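Local structure of heme-binding protein A / AI-2 binding protein A (Helicobacter pylori SS1, 6OFQ) at residues G30-G38 with G261-P269. The protein binds short peptides such as STSA in the periplasm and probably hands them to an ABC transporter. Numbering follows the deposited sequence.
Sequences GGVLVFARG and GEIMLMTGP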
loop_
_atom_site.group_PDB
_atom_site.type_symbol
_atom_site.label_atom_id
_atom_site.label_comp_id
_atom_site.label_asym_id
_atom_site.label_seq_id
_atom_site.Cartn_x
_atom_site.Cartn_y
_atom_site.Cartn_z
ATOM N N GLY A 30 6.800 -19.976 20.097
ATOM C CA GLY A 30 8.192 -19.713 20.441
ATOM C C GLY A 30 9.037 -19.442 19.198
ATOM O O GLY A 30 8.943 -20.173 18.180
ATOM N N GLY A 31 9.919 -18.475 19.354
ATOM C CA GLY A 31 11.022 -18.290 18.414
ATOM C C GLY A 31 11.166 -16.904 17.884
ATOM O O GLY A 31 10.354 -16.002 18.184
ATOM N N VAL A 32 12.258 -16.720 17.147
ATOM C CA VAL A 32 12.613 -15.466 16.520
ATOM C C VAL A 32 12.517 -15.619 15.006
ATOM O O VAL A 32 13.134 -16.493 14.402
ATOM C CB VAL A 32 14.010 -14.966 16.920
ATOM C CG1 VAL A 32 14.381 -13.640 16.280
ATOM C CG2 VAL A 32 14.269 -15.062 18.408
ATOM N N LEU A 33 11.776 -14.702 14.390
ATOM C CA LEU A 33 11.693 -14.641 12.935
ATOM C C LEU A 33 12.509 -13.471 12.434
ATOM O O LEU A 33 12.367 -12.353 12.929
ATOM C CB LEU A 33 10.238 -14.448 12.497
ATOM C CG LEU A 33 10.020 -14.200 11.000
ATOM C CD1 LEU A 33 10.257 -15.454 10.197
ATOM C CD2 LEU A 33 8.623 -13.682 10.686
ATOM N N VAL A 34 13.412 -13.751 11.500
ATOM C CA VAL A 34 14.216 -12.694 10.820
ATOM C C VAL A 34 13.653 -12.507 9.416
ATOM O O VAL A 34 13.782 -13.413 8.578
ATOM C CB VAL A 34 15.717 -12.998 10.793
ATOM C CG1 VAL A 34 16.444 -11.781 10.237
ATOM C CG2 VAL A 34 16.233 -13.213 12.205
ATOM N N PHE A 35 13.004 -11.373 9.191
ATOM C CA PHE A 35 12.362 -11.023 7.918
ATOM C C PHE A 35 13.296 -10.001 7.281
ATOM O O PHE A 35 13.762 -9.096 7.974
ATOM C CB PHE A 35 11.032 -10.371 8.253
ATOM C CG PHE A 35 10.229 -9.828 7.116
ATOM C CD1 PHE A 35 10.382 -8.534 6.671
ATOM C CD2 PHE A 35 9.223 -10.550 6.525
ATOM C CE1 PHE A 35 9.595 -8.032 5.641
ATOM C CE2 PHE A 35 8.411 -10.060 5.512
ATOM C CZ PHE A 35 8.620 -8.776 5.064
ATOM N N ALA A 36 13.499 -10.107 5.985
ATOM C CA ALA A 36 14.311 -9.111 5.300
ATOM C C ALA A 36 13.558 -8.566 4.094
ATOM O O ALA A 36 12.809 -9.231 3.390
ATOM C CB ALA A 36 15.641 -9.736 4.848
ATOM N N ARG A 37 13.880 -7.305 3.807
ATOM C CA ARG A 37 13.238 -6.524 2.782
ATOM C C ARG A 37 14.174 -5.457 2.280
ATOM O O ARG A 37 15.255 -5.217 2.822
ATOM C CB ARG A 37 11.910 -5.990 3.292
ATOM C CG ARG A 37 11.943 -5.270 4.629
ATOM C CD ARG A 37 12.553 -3.882 4.576
ATOM N NE ARG A 37 12.476 -3.123 5.831
ATOM C CZ ARG A 37 11.400 -2.551 6.364
ATOM N NH1 ARG A 37 10.269 -2.689 5.724
ATOM N NH2 ARG A 37 11.435 -1.972 7.526
ATOM N N GLY A 38 13.838 -4.821 1.183
ATOM C CA GLY A 38 14.722 -3.953 0.436
ATOM C C GLY A 38 14.886 -2.538 0.872
ATOM O O GLY A 38 15.935 -1.946 0.630
ATOM N N GLY A 261 20.888 -18.904 5.929
ATOM C CA GLY A 261 20.057 -18.876 7.128
ATOM C C GLY A 261 20.166 -17.666 8.031
ATOM O O GLY A 261 19.527 -17.611 9.093
ATOM N N GLU A 262 20.879 -16.644 7.538
ATOM C CA GLU A 262 21.011 -15.406 8.272
ATOM C C GLU A 262 19.670 -14.687 8.376
ATOM O O GLU A 262 19.381 -13.926 9.306
ATOM C CB GLU A 262 22.044 -14.542 7.511
ATOM C CG GLU A 262 22.355 -13.186 8.064
ATOM C CD GLU A 262 23.349 -12.396 7.222
ATOM O OE1 GLU A 262 24.375 -13.067 6.881
ATOM O OE2 GLU A 262 22.998 -11.215 6.931
ATOM N N ILE A 263 18.897 -14.810 7.301
ATOM C CA ILE A 263 17.499 -14.321 7.387
ATOM C C ILE A 263 16.625 -15.514 7.006
ATOM O O ILE A 263 17.078 -16.536 6.485
ATOM C CB ILE A 263 17.224 -13.090 6.491
ATOM C CG1 ILE A 263 17.374 -13.410 5.007
ATOM C CG2 ILE A 263 18.177 -11.984 6.906
ATOM C CD1 ILE A 263 16.089 -13.529 4.278
ATOM N N MET A 264 15.314 -15.439 7.254
ATOM C CA MET A 264 14.411 -16.584 7.225
ATOM C C MET A 264 13.242 -16.446 6.250
ATOM O O MET A 264 12.606 -17.441 5.910
ATOM C CB MET A 264 13.882 -16.897 8.610
ATOM C CG MET A 264 14.987 -17.168 9.629
ATOM S SD MET A 264 14.477 -16.943 11.336
ATOM C CE MET A 264 13.330 -18.256 11.549
ATOM N N LEU A 265 12.917 -15.219 5.879
ATOM C CA LEU A 265 11.738 -14.930 5.045
ATOM C C LEU A 265 12.084 -13.584 4.418
ATOM O O LEU A 265 12.548 -12.678 5.107
ATOM C CB LEU A 265 10.482 -14.863 5.917
ATOM C CG LEU A 265 9.198 -14.158 5.473
ATOM C CD1 LEU A 265 8.629 -15.012 4.411
ATOM C CD2 LEU A 265 8.196 -14.128 6.611
ATOM N N MET A 266 11.824 -13.431 3.128
ATOM C CA MET A 266 12.159 -12.180 2.443
ATOM C C MET A 266 11.157 -11.788 1.372
ATOM O O MET A 266 10.571 -12.632 0.694
ATOM C CB MET A 266 13.560 -12.167 1.837
ATOM C CG MET A 266 13.785 -13.366 0.976
ATOM S SD MET A 266 15.267 -13.334 -0.067
ATOM C CE MET A 266 14.882 -12.192 -1.401
ATOM N N THR A 267 11.009 -10.481 1.186
ATOM C CA THR A 267 10.248 -9.966 0.056
ATOM C C THR A 267 11.243 -9.473 -0.984
ATOM O O THR A 267 12.440 -9.221 -0.708
ATOM C CB THR A 267 9.275 -8.846 0.513
ATOM O OG1 THR A 267 10.034 -7.802 1.146
ATOM C CG2 THR A 267 8.200 -9.490 1.434
ATOM N N GLY A 268 10.687 -9.324 -2.183
ATOM C CA GLY A 268 11.430 -8.635 -3.245
ATOM C C GLY A 268 12.563 -9.419 -3.890
ATOM O O GLY A 268 13.607 -8.812 -4.176
ATOM N N PRO A 269 12.433 -10.725 -4.134
ATOM C CA PRO A 269 13.555 -11.461 -4.731
ATOM C C PRO A 269 13.895 -10.922 -6.124
ATOM O O PRO A 269 12.982 -10.490 -6.866
ATOM C CB PRO A 269 13.055 -12.891 -4.829
ATOM C CG PRO A 269 11.577 -12.722 -4.983
ATOM C CD PRO A 269 11.221 -11.558 -4.092
HETATM O O HOH W 1 11.233 -5.554 -0.042
#
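The ring of Phe-35 receives the side chain of Leu-265 at its edge, where methyl CD2 lies in the ring plane, 3.7 Å from Phe-35 CD2. Thr-267 CG2 approaches the far end of the ring obliquely, at CZ, and Phe-526 brings a second aromatic ring against Phe-35 from outside the pair. Leu-33 adds its CD2 methyl to that of Leu-265, so Leu-33, Leu-265 and the ring form a continuous apolar row on this face. On the other face, Ala-36 CB rests on Ile-263 CD1 at 3.9 Å. Ile-263 turns CG1 between its backbone N and carbonyl carbon (chi1 64°), which brings CG1 and CD1 alongside Ala-36 while CG2 meets Val-34 CG1; helix 251-259 packs on Ile-263 and Ala-36 from beyond.

Two parallel bridges, Phe-35 with Leu-265 and Ala-36 with Met-266, join the backbones. Ala-36 N gives its hydrogen to Leu-265 O at 2.9 Å, and Ala-36 O in turn accepts from Thr-267 N at 3.1 Å, both bonds running nearly along the C=O axis. Val-34 O takes Met-264 N at 2.9 Å and, weakly, Leu-265 N. Toward the start of strand 32-37 the thioether of Met-264 takes over: SD accepts a weak bond from Val-34 N at 3.4 Å, apparently in place of a backbone acceptor, and CE lies against Val-32 O. At the other end a water joins Thr-267 OG1 to Gly-38 N.

Strand 265-266 thus forms an edge of a mixed five-stranded sheet with 32-37 next to it. From strand 242-247 the chain passes through helix 251-259, ended by a Schellman motif at Gly-261, to a parallel strand beyond 32-37: a beta-alpha-beta crossover in this type II periplasmic binding protein.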